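Local coordinates for protein D-glyceraldehyde dehydrogenase (NADP(+)) (Thermoplasma acidophilum, PDB 5IZD) that oxidises D-glyceraldehyde to glycerate with NADP(+) as hydride acceptor, a step of the non-phosphorylated Entner-Doudoroff pathway, at residues K251-V256 and D400-S405; Q109-W114 and Y462-Y467; N90-P93 and E99-D102. All coordinates share one frame; numbering follows the deposited sequence.

How the contacts relate
Contact 3 (90-93 with 99-102) and contact 2 (109-114 with 462-467) share the helix 94-112: contact 3 ties its first turns to the loop that leads into it, and contact 2 packs its far end against the helix 460-465. Their centres are 24 Å apart. Contact 1 lies apart from them, where strand 252-256 of the seven-stranded sheet meets helix 395-403, its centre 30 Å from contact 2 and 28 Å from contact 3. Each has a neighbour in a site inferred by similarity, measured between side chains: Lys92 is about 6 Å from Asn149 (transition-state stabiliser), Tyr111 about 5 Å from Arg157 (substrate) and Lys251 about 3 Å from Ile382 (NADP).

Contact 1. Residues K251-V256 and D400-S405; sequences KAPFMV and DLANDS
Ala402 sets its methyl group between two side chains of the strand 252-256. Its CB lies 3.8 Å from Pro253 CG and equally 3.8 Å from Met255 SD, so one methyl group on the last turn of helix 395-403 meets a proline ring and a thioether together. Pro253 and Met255 are two apart on the strand and therefore point to the same side, toward the helix. Met255 starts with CG anti to its carbonyl carbon (chi1 -67°), then bends at its last torsion, and it is the sulfur, not the terminal methyl, that comes up to Ala402. Alanine suits this place because its short side chain lets the helix come close: the CA atoms of Pro253 and Ala402 are 5.8 Å apart. Just ahead of the strand, Ser405 OG passes Lys251 CB at 4.0 Å without bonding to it; that hydroxyl is hydrogen-bonded to Tyr407 N. Lys251 begins toward the helix segment, but its end turns away, where NZ forms a salt bridge with Glu285 and hydrogen bonds to the carbonyl oxygens of Ile377 and Glu380. Its side chain also touches Ile382, which by similarity belongs to the NADP site.

Farther out, Arg286 of the neighbouring strand 284-290 joins both sides: its guanidinium bonds to the carbonyl oxygens of Lys251, Leu401 and Ala402. Strand 252-256 runs between 284-290 and 410-414, so the helix packs on an interior strand of the seven-stranded sheet of this aldehyde dehydrogenase fold. With no hydrogen bond between the two segments, their contact rests on van der Waals packing, while the polar link runs through Arg286.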
ATOM      1  N   LYS A 251      22.768   5.926 -20.448  1.00 29.06           N
ATOM      2  CA  LYS A 251      23.236   5.637 -21.781  1.00 29.09           C
ATOM      3  C   LYS A 251      22.246   4.745 -22.438  1.00 28.88           C
ATOM      4  O   LYS A 251      22.524   3.575 -22.703  1.00 29.24           O
ATOM      5  CB  LYS A 251      24.636   5.048 -21.701  1.00 29.49           C
ATOM      6  CG  LYS A 251      25.330   4.775 -23.040  1.00 30.17           C
ATOM      7  CD  LYS A 251      26.229   5.955 -23.456  1.00 30.29           C
ATOM      8  CE  LYS A 251      26.734   5.801 -24.882  1.00 30.86           C
ATOM      9  NZ  LYS A 251      27.100   7.138 -25.392  1.00 31.12           N
ATOM     10  N   ALA A 252      21.102   5.327 -22.736  1.00 28.31           N
ATOM     11  CA  ALA A 252      19.942   4.577 -23.128  1.00 28.08           C
ATOM     12  C   ALA A 252      20.112   3.831 -24.452  1.00 28.50           C
ATOM     13  O   ALA A 252      20.387   4.473 -25.484  1.00 28.80           O
ATOM     14  CB  ALA A 252      18.744   5.500 -23.216  1.00 27.87           C
ATOM     15  N   PRO A 253      19.977   2.482 -24.425  1.00 28.45           N
ATOM     16  CA  PRO A 253      19.909   1.801 -25.705  1.00 28.89           C
ATOM     17  C   PRO A 253      18.545   1.983 -26.378  1.00 28.90           C
ATOM     18  O   PRO A 253      17.506   1.901 -25.713  1.00 28.47           O
ATOM     19  CB  PRO A 253      20.123   0.317 -25.330  1.00 28.96           C
ATOM     20  CG  PRO A 253      19.497   0.166 -23.976  1.00 28.56           C
ATOM     21  CD  PRO A 253      19.684   1.568 -23.303  1.00 28.18           C
ATOM     22  N   PHE A 254      18.580   2.161 -27.691  1.00 29.33           N
ATOM     23  CA  PHE A 254      17.411   2.271 -28.539  1.00 29.71           C
ATOM     24  C   PHE A 254      17.359   1.037 -29.461  1.00 30.69           C
ATOM     25  O   PHE A 254      18.157   0.921 -30.416  1.00 31.09           O
ATOM     26  CB  PHE A 254      17.506   3.557 -29.350  1.00 29.68           C
ATOM     27  CG  PHE A 254      16.202   4.019 -29.929  1.00 29.70           C
ATOM     28  CD1 PHE A 254      15.677   3.410 -31.060  1.00 30.23           C
ATOM     29  CD2 PHE A 254      15.483   5.036 -29.332  1.00 29.26           C
ATOM     30  CE1 PHE A 254      14.470   3.831 -31.598  1.00 30.40           C
ATOM     31  CE2 PHE A 254      14.269   5.438 -29.847  1.00 29.42           C
ATOM     32  CZ  PHE A 254      13.759   4.842 -30.980  1.00 29.95           C
ATOM     33  N   MET A 255      16.384   0.152 -29.217  1.00 31.19           N
ATOM     34  CA  MET A 255      16.370  -1.169 -29.835  1.00 32.26           C
ATOM     35  C   MET A 255      15.183  -1.304 -30.790  1.00 32.94           C
ATOM     36  O   MET A 255      14.045  -1.103 -30.391  1.00 33.31           O
ATOM     37  CB  MET A 255      16.286  -2.230 -28.712  1.00 32.47           C
ATOM     38  CG  MET A 255      17.547  -2.284 -27.848  1.00 32.47           C
ATOM     39  SD  MET A 255      17.314  -3.147 -26.259  1.00 32.49           S
ATOM     40  CE  MET A 255      16.403  -1.887 -25.361  1.00 31.90           C
ATOM     41  N   VAL A 256      15.431  -1.666 -32.038  1.00 33.54           N
ATOM     42  CA  VAL A 256      14.410  -1.738 -33.069  1.00 34.02           C
ATOM     43  C   VAL A 256      14.482  -3.152 -33.641  1.00 34.86           C
ATOM     44  O   VAL A 256      15.382  -3.497 -34.407  1.00 34.95           O
ATOM     45  CB  VAL A 256      14.648  -0.683 -34.165  1.00 34.22           C
ATOM     46  CG1 VAL A 256      13.537  -0.722 -35.211  1.00 34.73           C
ATOM     47  CG2 VAL A 256      14.766   0.740 -33.527  1.00 33.48           C
ATOM     48  N   ASP A 400      21.747  -8.619 -23.922  1.00 34.62           N
ATOM     49  CA  ASP A 400      23.130  -8.579 -23.389  1.00 34.98           C
ATOM     50  C   ASP A 400      23.877  -7.281 -23.763  1.00 34.20           C
ATOM     51  O   ASP A 400      24.613  -6.745 -22.954  1.00 33.83           O
ATOM     52  CB  ASP A 400      23.972  -9.775 -23.878  1.00 36.12           C
ATOM     53  CG  ASP A 400      23.574 -11.086 -23.219  1.00 36.98           C
ATOM     54  OD1 ASP A 400      22.884 -11.078 -22.179  1.00 36.96           O
ATOM     55  OD2 ASP A 400      23.978 -12.133 -23.747  1.00 38.38           O
ATOM     56  N   LEU A 401      23.696  -6.836 -24.992  1.00 34.10           N
ATOM     57  CA  LEU A 401      24.295  -5.614 -25.458  1.00 33.72           C
ATOM     58  C   LEU A 401      23.743  -4.384 -24.678  1.00 32.62           C
ATOM     59  O   LEU A 401      24.521  -3.492 -24.273  1.00 32.15           O
ATOM     60  CB  LEU A 401      24.109  -5.432 -26.960  1.00 34.24           C
ATOM     61  CG  LEU A 401      24.884  -6.432 -27.819  1.00 35.36           C
ATOM     62  CD1 LEU A 401      24.392  -6.258 -29.236  1.00 35.86           C
ATOM     63  CD2 LEU A 401      26.405  -6.286 -27.830  1.00 35.79           C
ATOM     64  N   ALA A 402      22.424  -4.352 -24.516  1.00 31.99           N
ATOM     65  CA  ALA A 402      21.734  -3.338 -23.758  1.00 31.23           C
ATOM     66  C   ALA A 402      22.224  -3.260 -22.321  1.00 30.91           C
ATOM     67  O   ALA A 402      22.505  -2.140 -21.804  1.00 30.62           O
ATOM     68  CB  ALA A 402      20.242  -3.553 -23.799  1.00 31.09           C
ATOM     69  N   ASN A 403      22.366  -4.408 -21.688  1.00 31.01           N
ATOM     70  CA  ASN A 403      22.796  -4.452 -20.308  1.00 30.82           C
ATOM     71  C   ASN A 403      24.299  -4.245 -20.116  1.00 31.01           C
ATOM     72  O   ASN A 403      24.725  -4.054 -18.982  1.00 30.68           O
ATOM     73  CB  ASN A 403      22.343  -5.746 -19.622  1.00 31.06           C
ATOM     74  CG  ASN A 403      20.839  -5.838 -19.472  1.00 30.92           C
ATOM     75  OD1 ASN A 403      20.138  -4.843 -19.314  1.00 30.54           O
ATOM     76  ND2 ASN A 403      20.341  -7.046 -19.489  1.00 31.36           N
ATOM     77  N   ASP A 404      25.076  -4.276 -21.209  1.00 31.53           N
ATOM     78  CA  ASP A 404      26.522  -4.128 -21.168  1.00 32.10           C
ATOM     79  C   ASP A 404      26.851  -2.620 -21.074  1.00 31.85           C
ATOM     80  O   ASP A 404      27.250  -1.980 -22.065  1.00 31.95           O
ATOM     81  CB  ASP A 404      27.171  -4.802 -22.395  1.00 32.93           C
ATOM     82  CG  ASP A 404      28.663  -4.618 -22.470  1.00 33.53           C
ATOM     83  OD1 ASP A 404      29.343  -4.560 -21.434  1.00 33.79           O
ATOM     84  OD2 ASP A 404      29.175  -4.481 -23.600  1.00 33.99           O
ATOM     85  N   SER A 405      26.710  -2.090 -19.868  1.00 31.53           N
ATOM     86  CA  SER A 405      26.820  -0.648 -19.615  1.00 31.50           C
ATOM     87  C   SER A 405      27.030  -0.390 -18.175  1.00 31.48           C
ATOM     88  O   SER A 405      26.382  -1.024 -17.355  1.00 31.17           O
ATOM     89  CB  SER A 405      25.511   0.079 -20.022  1.00 31.27           C
ATOM     90  OG  SER A 405      25.685   1.495 -20.071  1.00 31.51           O
TER

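Contact 2. Residues Q109-W114 and Y462-Y467; sequences QYYAEW and YGISEY
Ile464 reaches from helix 460-465 between Tyr111 and Trp114, its two branches meeting different parts of them. The CG2 methyl lies over one face of the indole, 3.9 Å from the centroid of the five-membered ring and 10° off its normal, a CH-pi contact. The longer branch ends in CD1, which touches Trp114 CB at 3.7 Å and comes to the edge of the Tyr111 ring, 4.0 Å from CD1 of the tyrosine. CG1 stands anti to the backbone N (chi1 -174°) and the chain runs on extended, which brings this methyl to both residues. Beta-branched isoleucine suits the place, offering one methyl to a ring face and another to a ring edge.

Tyr110 CD2 in turn lies over one face of the Tyr111 ring, 3.9 Å above its plane and offset toward the rim. The indole edge is met by Tyr110, whose OH accepts a weak hydrogen bond from Trp114 NE1 at 3.4 Å. Pro161 of helix 153-164 packs on both Tyr111 and Ile464, a third wall of this buried junction, and Tyr111 lies near Arg157, a substrate-site residue by similarity. The contact borders a tetramer interface, where Lys117 of a second subunit makes a cation-pi contact with Trp114. Across the segments, then, cohesion comes from dispersion and CH-pi attraction, whereas Glu113 bonds to Gln109 NE2 and to Lys117 and Tyr69 of that second subunit.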
ATOM      1  N   GLN A 109       1.121  20.481  -9.555  1.00 30.49           N
ATOM      2  CA  GLN A 109      -0.223  19.968  -9.278  1.00 30.63           C
ATOM      3  C   GLN A 109      -0.187  18.549  -8.680  1.00 29.74           C
ATOM      4  O   GLN A 109      -0.708  18.322  -7.609  1.00 29.44           O
ATOM      5  CB  GLN A 109      -1.062  19.950 -10.530  1.00 31.24           C
ATOM      6  CG  GLN A 109      -2.464  19.416 -10.319  1.00 31.75           C
ATOM      7  CD  GLN A 109      -3.346  20.309  -9.472  1.00 32.47           C
ATOM      8  OE1 GLN A 109      -3.127  21.492  -9.373  1.00 33.20           O
ATOM      9  NE2 GLN A 109      -4.362  19.724  -8.859  1.00 32.74           N
ATOM     10  N   TYR A 110       0.507  17.667  -9.367  1.00 29.17           N
ATOM     11  CA  TYR A 110       0.563  16.260  -9.014  1.00 28.64           C
ATOM     12  C   TYR A 110       1.116  16.068  -7.598  1.00 28.36           C
ATOM     13  O   TYR A 110       0.506  15.340  -6.810  1.00 28.19           O
ATOM     14  CB  TYR A 110       1.401  15.487  -9.998  1.00 28.26           C
ATOM     15  CG  TYR A 110       1.658  14.055  -9.550  1.00 27.96           C
ATOM     16  CD1 TYR A 110       0.733  13.014  -9.829  1.00 27.99           C
ATOM     17  CD2 TYR A 110       2.837  13.724  -8.852  1.00 27.54           C
ATOM     18  CE1 TYR A 110       0.991  11.703  -9.422  1.00 27.65           C
ATOM     19  CE2 TYR A 110       3.059  12.432  -8.398  1.00 27.18           C
ATOM     20  CZ  TYR A 110       2.134  11.430  -8.696  1.00 27.21           C
ATOM     21  OH  TYR A 110       2.408  10.176  -8.237  1.00 26.96           O
ATOM     22  N   TYR A 111       2.232  16.734  -7.260  1.00 28.18           N
ATOM     23  CA  TYR A 111       2.817  16.556  -5.944  1.00 28.04           C
ATOM     24  C   TYR A 111       1.950  17.137  -4.833  1.00 28.41           C
ATOM     25  O   TYR A 111       1.810  16.511  -3.746  1.00 28.12           O
ATOM     26  CB  TYR A 111       4.247  17.073  -5.852  1.00 28.01           C
ATOM     27  CG  TYR A 111       5.235  16.214  -6.598  1.00 27.71           C
ATOM     28  CD1 TYR A 111       5.474  14.916  -6.220  1.00 27.44           C
ATOM     29  CD2 TYR A 111       5.930  16.701  -7.690  1.00 27.88           C
ATOM     30  CE1 TYR A 111       6.339  14.113  -6.901  1.00 27.24           C
ATOM     31  CE2 TYR A 111       6.836  15.924  -8.371  1.00 27.59           C
ATOM     32  CZ  TYR A 111       7.050  14.619  -7.965  1.00 27.59           C
ATOM     33  OH  TYR A 111       7.933  13.776  -8.635  1.00 27.69           O
ATOM     34  N   ALA A 112       1.366  18.308  -5.083  1.00 28.92           N
ATOM     35  CA  ALA A 112       0.447  18.900  -4.134  1.00 29.40           C
ATOM     36  C   ALA A 112      -0.782  18.031  -3.883  1.00 29.62           C
ATOM     37  O   ALA A 112      -1.271  17.994  -2.753  1.00 29.74           O
ATOM     38  CB  ALA A 112       0.057  20.310  -4.536  1.00 29.92           C
ATOM     39  N   GLU A 113      -1.240  17.279  -4.886  1.00 29.71           N
ATOM     40  CA  GLU A 113      -2.392  16.334  -4.682  1.00 29.96           C
ATOM     41  C   GLU A 113      -2.171  15.184  -3.698  1.00 29.47           C
ATOM     42  O   GLU A 113      -3.136  14.515  -3.286  1.00 29.45           O
ATOM     43  CB  GLU A 113      -2.894  15.768  -6.015  1.00 30.29           C
ATOM     44  CG  GLU A 113      -3.529  16.815  -6.983  1.00 30.97           C
ATOM     45  CD  GLU A 113      -3.723  16.286  -8.398  1.00 31.17           C
ATOM     46  OE1 GLU A 113      -3.002  15.331  -8.739  1.00 31.03           O
ATOM     47  OE2 GLU A 113      -4.585  16.762  -9.183  1.00 31.79           O
ATOM     48  N   TRP A 114      -0.945  15.003  -3.264  1.00 28.95           N
ATOM     49  CA  TRP A 114      -0.609  14.002  -2.279  1.00 28.55           C
ATOM     50  C   TRP A 114      -0.942  14.428  -0.848  1.00 28.88           C
ATOM     51  O   TRP A 114      -0.727  13.687   0.064  1.00 28.63           O
ATOM     52  CB  TRP A 114       0.827  13.566  -2.393  1.00 27.92           C
ATOM     53  CG  TRP A 114       1.038  12.566  -3.418  1.00 27.62           C
ATOM     54  CD1 TRP A 114       1.675  12.732  -4.558  1.00 27.43           C
ATOM     55  CD2 TRP A 114       0.642  11.194  -3.375  1.00 27.58           C
ATOM     56  NE1 TRP A 114       1.708  11.588  -5.260  1.00 27.38           N
ATOM     57  CE2 TRP A 114       1.066  10.615  -4.553  1.00 27.38           C
ATOM     58  CE3 TRP A 114      -0.045  10.412  -2.455  1.00 27.62           C
ATOM     59  CZ2 TRP A 114       0.845   9.286  -4.844  1.00 27.35           C
ATOM     60  CZ3 TRP A 114      -0.275   9.105  -2.757  1.00 27.68           C
ATOM     61  CH2 TRP A 114       0.161   8.554  -3.929  1.00 27.55           C
ATOM     62  N   TYR A 462       6.131   6.424  -4.538  1.00 28.53           N
ATOM     63  CA  TYR A 462       7.413   6.078  -3.984  1.00 28.24           C
ATOM     64  C   TYR A 462       8.387   7.260  -4.015  1.00 27.68           C
ATOM     65  O   TYR A 462       9.214   7.371  -3.152  1.00 27.39           O
ATOM     66  CB  TYR A 462       8.028   4.880  -4.730  1.00 28.39           C
ATOM     67  CG  TYR A 462       7.198   3.607  -4.540  1.00 28.80           C
ATOM     68  CD1 TYR A 462       7.310   2.840  -3.392  1.00 29.32           C
ATOM     69  CD2 TYR A 462       6.309   3.188  -5.510  1.00 29.43           C
ATOM     70  CE1 TYR A 462       6.475   1.671  -3.191  1.00 30.12           C
ATOM     71  CE2 TYR A 462       5.518   2.036  -5.335  1.00 30.11           C
ATOM     72  CZ  TYR A 462       5.598   1.291  -4.179  1.00 30.26           C
ATOM     73  OH  TYR A 462       4.831   0.103  -4.059  1.00 31.94           O
ATOM     74  N   GLY A 463       8.321   8.079  -5.041  1.00 27.48           N
ATOM     75  CA  GLY A 463       9.226   9.254  -5.172  1.00 27.40           C
ATOM     76  C   GLY A 463       8.979  10.314  -4.111  1.00 27.37           C
ATOM     77  O   GLY A 463       9.894  10.740  -3.422  1.00 27.53           O
ATOM     78  N   ILE A 464       7.740  10.702  -3.945  1.00 27.36           N
ATOM     79  CA  ILE A 464       7.384  11.648  -2.933  1.00 27.31           C
ATOM     80  C   ILE A 464       7.689  11.042  -1.549  1.00 27.05           C
ATOM     81  O   ILE A 464       8.193  11.733  -0.699  1.00 26.93           O
ATOM     82  CB  ILE A 464       5.955  12.192  -3.108  1.00 27.66           C
ATOM     83  CG1 ILE A 464       5.666  13.296  -2.097  1.00 28.07           C
ATOM     84  CG2 ILE A 464       4.925  11.079  -3.059  1.00 27.81           C
ATOM     85  CD1 ILE A 464       4.461  14.142  -2.382  1.00 28.43           C
ATOM     86  N   SER A 465       7.438   9.742  -1.364  1.00 26.70           N
ATOM     87  CA  SER A 465       7.748   9.055  -0.082  1.00 26.50           C
ATOM     88  C   SER A 465       9.256   9.070   0.274  1.00 26.39           C
ATOM     89  O   SER A 465       9.595   8.973   1.428  1.00 26.00           O
ATOM     90  CB  SER A 465       7.132   7.633  -0.040  1.00 26.70           C
ATOM     91  OG  SER A 465       5.736   7.790  -0.140  1.00 26.99           O
ATOM     92  N   GLU A 466      10.142   9.372  -0.705  1.00 26.50           N
ATOM     93  CA  GLU A 466      11.569   9.505  -0.426  1.00 26.63           C
ATOM     94  C   GLU A 466      11.852  10.698   0.459  1.00 26.65           C
ATOM     95  O   GLU A 466      12.916  10.745   1.091  1.00 26.62           O
ATOM     96  CB  GLU A 466      12.441   9.613  -1.704  1.00 26.90           C
ATOM     97  CG  GLU A 466      12.395   8.397  -2.642  1.00 27.11           C
ATOM     98  CD  GLU A 466      13.031   7.088  -2.118  1.00 27.23           C
ATOM     99  OE1 GLU A 466      13.464   6.982  -0.936  1.00 27.58           O
ATOM    100  OE2 GLU A 466      13.092   6.130  -2.936  1.00 27.65           O
ATOM    101  N   TYR A 467      10.930  11.650   0.515  1.00 26.74           N
ATOM    102  CA  TYR A 467      11.108  12.843   1.360  1.00 27.13           C
ATOM    103  C   TYR A 467      10.493  12.745   2.775  1.00 27.49           C
ATOM    104  O   TYR A 467      10.514  13.711   3.568  1.00 27.50           O
ATOM    105  CB  TYR A 467      10.519  14.049   0.632  1.00 27.26           C
ATOM    106  CG  TYR A 467      11.259  14.404  -0.648  1.00 27.25           C
ATOM    107  CD1 TYR A 467      12.355  15.261  -0.618  1.00 27.54           C
ATOM    108  CD2 TYR A 467      10.866  13.884  -1.903  1.00 27.17           C
ATOM    109  CE1 TYR A 467      13.024  15.635  -1.797  1.00 27.67           C
ATOM    110  CE2 TYR A 467      11.548  14.235  -3.079  1.00 27.26           C
ATOM    111  CZ  TYR A 467      12.608  15.121  -3.023  1.00 27.45           C
ATOM    112  OH  TYR A 467      13.302  15.446  -4.169  1.00 27.63           O
TER

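Contact 3. Residues N90-P93 and E99-D102; sequences NGKP and EEVD
Lys92 NZ is gripped by two oxygens: it bonds to Glu100 OE1 at 2.7 Å and to the backbone oxygen of Asn149. The first of these is a buried salt bridge from the loop joining two helices to the second turn of the latter. Lys92 lies in the short loop between helices 79-90 and 94-112; Glu100 stands on the second of these, with Pro93 at the N-cap position just before it. The ammonium approaches on the syn side of the carboxylate, 29° out of its plane, and the two side chains cross at about a right angle. Glu100 runs out straight beyond CG, with CG anti to the backbone N (chi1 -176°), which carries its carboxylate back toward the loop. A long lysine and a long glutamate suit the gap, since their CA atoms are 9.8 Å apart. Gly91, with positive phi, ends the first helix and lets the chain turn.

Both charged groups have further partners in the segment from Asn149, the transition-state stabiliser by similarity, to the start of helix 153-164. The pair thus joins the connecting loop and helix 94-112 to the backbone around Asn149. The other carboxylate oxygen, Glu100 OE2, accepts hydrogen bonds from the backbone nitrogens of Ala152 and Gly153.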
ATOM      1  N   ASN A  90      18.844  28.847 -22.228  1.00 32.06           N
ATOM      2  CA  ASN A  90      19.162  27.517 -22.756  1.00 31.57           C
ATOM      3  C   ASN A  90      19.139  27.465 -24.283  1.00 31.86           C
ATOM      4  O   ASN A  90      19.733  26.584 -24.844  1.00 31.65           O
ATOM      5  CB  ASN A  90      18.192  26.478 -22.200  1.00 31.05           C
ATOM      6  CG  ASN A  90      18.400  26.199 -20.712  1.00 30.75           C
ATOM      7  OD1 ASN A  90      18.231  27.091 -19.857  1.00 31.26           O
ATOM      8  ND2 ASN A  90      18.782  24.969 -20.387  1.00 30.25           N
ATOM      9  N   GLY A  91      18.467  28.414 -24.945  1.00 32.50           N
ATOM     10  CA  GLY A  91      18.349  28.414 -26.416  1.00 32.86           C
ATOM     11  C   GLY A  91      17.394  27.328 -26.884  1.00 32.64           C
ATOM     12  O   GLY A  91      17.410  26.975 -28.059  1.00 32.81           O
ATOM     13  N   LYS A  92      16.545  26.802 -25.989  1.00 32.31           N
ATOM     14  CA  LYS A  92      15.576  25.748 -26.371  1.00 32.03           C
ATOM     15  C   LYS A  92      14.589  26.203 -27.439  1.00 32.21           C
ATOM     16  O   LYS A  92      14.081  27.344 -27.380  1.00 32.41           O
ATOM     17  CB  LYS A  92      14.721  25.295 -25.189  1.00 31.89           C
ATOM     18  CG  LYS A  92      15.494  24.674 -24.053  1.00 31.75           C
ATOM     19  CD  LYS A  92      14.710  23.604 -23.299  1.00 31.60           C
ATOM     20  CE  LYS A  92      15.531  23.190 -22.095  1.00 31.47           C
ATOM     21  NZ  LYS A  92      14.925  22.048 -21.423  1.00 31.49           N
ATOM     22  N   PRO A  93      14.296  25.325 -28.415  1.00 32.12           N
ATOM     23  CA  PRO A  93      13.180  25.679 -29.297  1.00 32.61           C
ATOM     24  C   PRO A  93      11.876  25.991 -28.537  1.00 32.63           C
ATOM     25  O   PRO A  93      11.605  25.375 -27.478  1.00 31.88           O
ATOM     26  CB  PRO A  93      13.029  24.427 -30.144  1.00 32.43           C
ATOM     27  CG  PRO A  93      14.423  23.899 -30.263  1.00 32.14           C
ATOM     28  CD  PRO A  93      14.943  24.082 -28.871  1.00 31.79           C
ATOM     29  N   GLU A  99       6.662  23.182 -23.524  1.00 35.19           N
ATOM     30  CA  GLU A  99       6.500  21.854 -22.960  1.00 35.94           C
ATOM     31  C   GLU A  99       7.116  21.761 -21.549  1.00 34.56           C
ATOM     32  O   GLU A  99       6.492  21.235 -20.642  1.00 33.41           O
ATOM     33  CB  GLU A  99       7.043  20.793 -23.941  1.00 37.52           C
ATOM     34  CG  GLU A  99       7.498  19.511 -23.339  1.00 39.23           C
ATOM     35  CD  GLU A  99       7.854  18.476 -24.395  1.00 41.35           C
ATOM     36  OE1 GLU A  99       7.531  17.291 -24.130  1.00 44.34           O
ATOM     37  OE2 GLU A  99       8.472  18.827 -25.423  1.00 42.80           O
ATOM     38  N   GLU A 100       8.279  22.350 -21.345  1.00 34.15           N
ATOM     39  CA  GLU A 100       8.887  22.348 -20.040  1.00 33.64           C
ATOM     40  C   GLU A 100       8.037  23.049 -18.985  1.00 33.41           C
ATOM     41  O   GLU A 100       7.924  22.590 -17.878  1.00 32.49           O
ATOM     42  CB  GLU A 100      10.300  22.885 -20.061  1.00 33.91           C
ATOM     43  CG  GLU A 100      10.942  22.790 -18.705  1.00 34.06           C
ATOM     44  CD  GLU A 100      12.429  22.953 -18.701  1.00 34.33           C
ATOM     45  OE1 GLU A 100      13.044  23.083 -19.757  1.00 34.59           O
ATOM     46  OE2 GLU A 100      12.980  22.953 -17.625  1.00 34.10           O
ATOM     47  N   VAL A 101       7.430  24.158 -19.359  1.00 33.76           N
ATOM     48  CA  VAL A 101       6.585  24.901 -18.460  1.00 34.01           C
ATOM     49  C   VAL A 101       5.266  24.145 -18.199  1.00 34.19           C
ATOM     50  O   VAL A 101       4.744  24.156 -17.128  1.00 34.14           O
ATOM     51  CB  VAL A 101       6.402  26.349 -18.944  1.00 34.53           C
ATOM     52  CG1 VAL A 101       5.468  27.093 -18.039  1.00 34.83           C
ATOM     53  CG2 VAL A 101       7.756  27.038 -18.983  1.00 34.61           C
ATOM     54  N   ASP A 102       4.766  23.462 -19.202  1.00 34.67           N
ATOM     55  CA  ASP A 102       3.600  22.638 -19.066  1.00 34.93           C
ATOM     56  C   ASP A 102       3.911  21.648 -17.919  1.00 34.21           C
ATOM     57  O   ASP A 102       3.140  21.443 -17.040  1.00 33.60           O
ATOM     58  CB  ASP A 102       3.390  21.839 -20.342  1.00 35.99           C
ATOM     59  CG  ASP A 102       2.598  22.579 -21.399  1.00 37.23           C
ATOM     60  OD1 ASP A 102       2.111  23.660 -21.137  1.00 38.26           O
ATOM     61  OD2 ASP A 102       2.435  22.052 -22.490  1.00 38.08           O
TER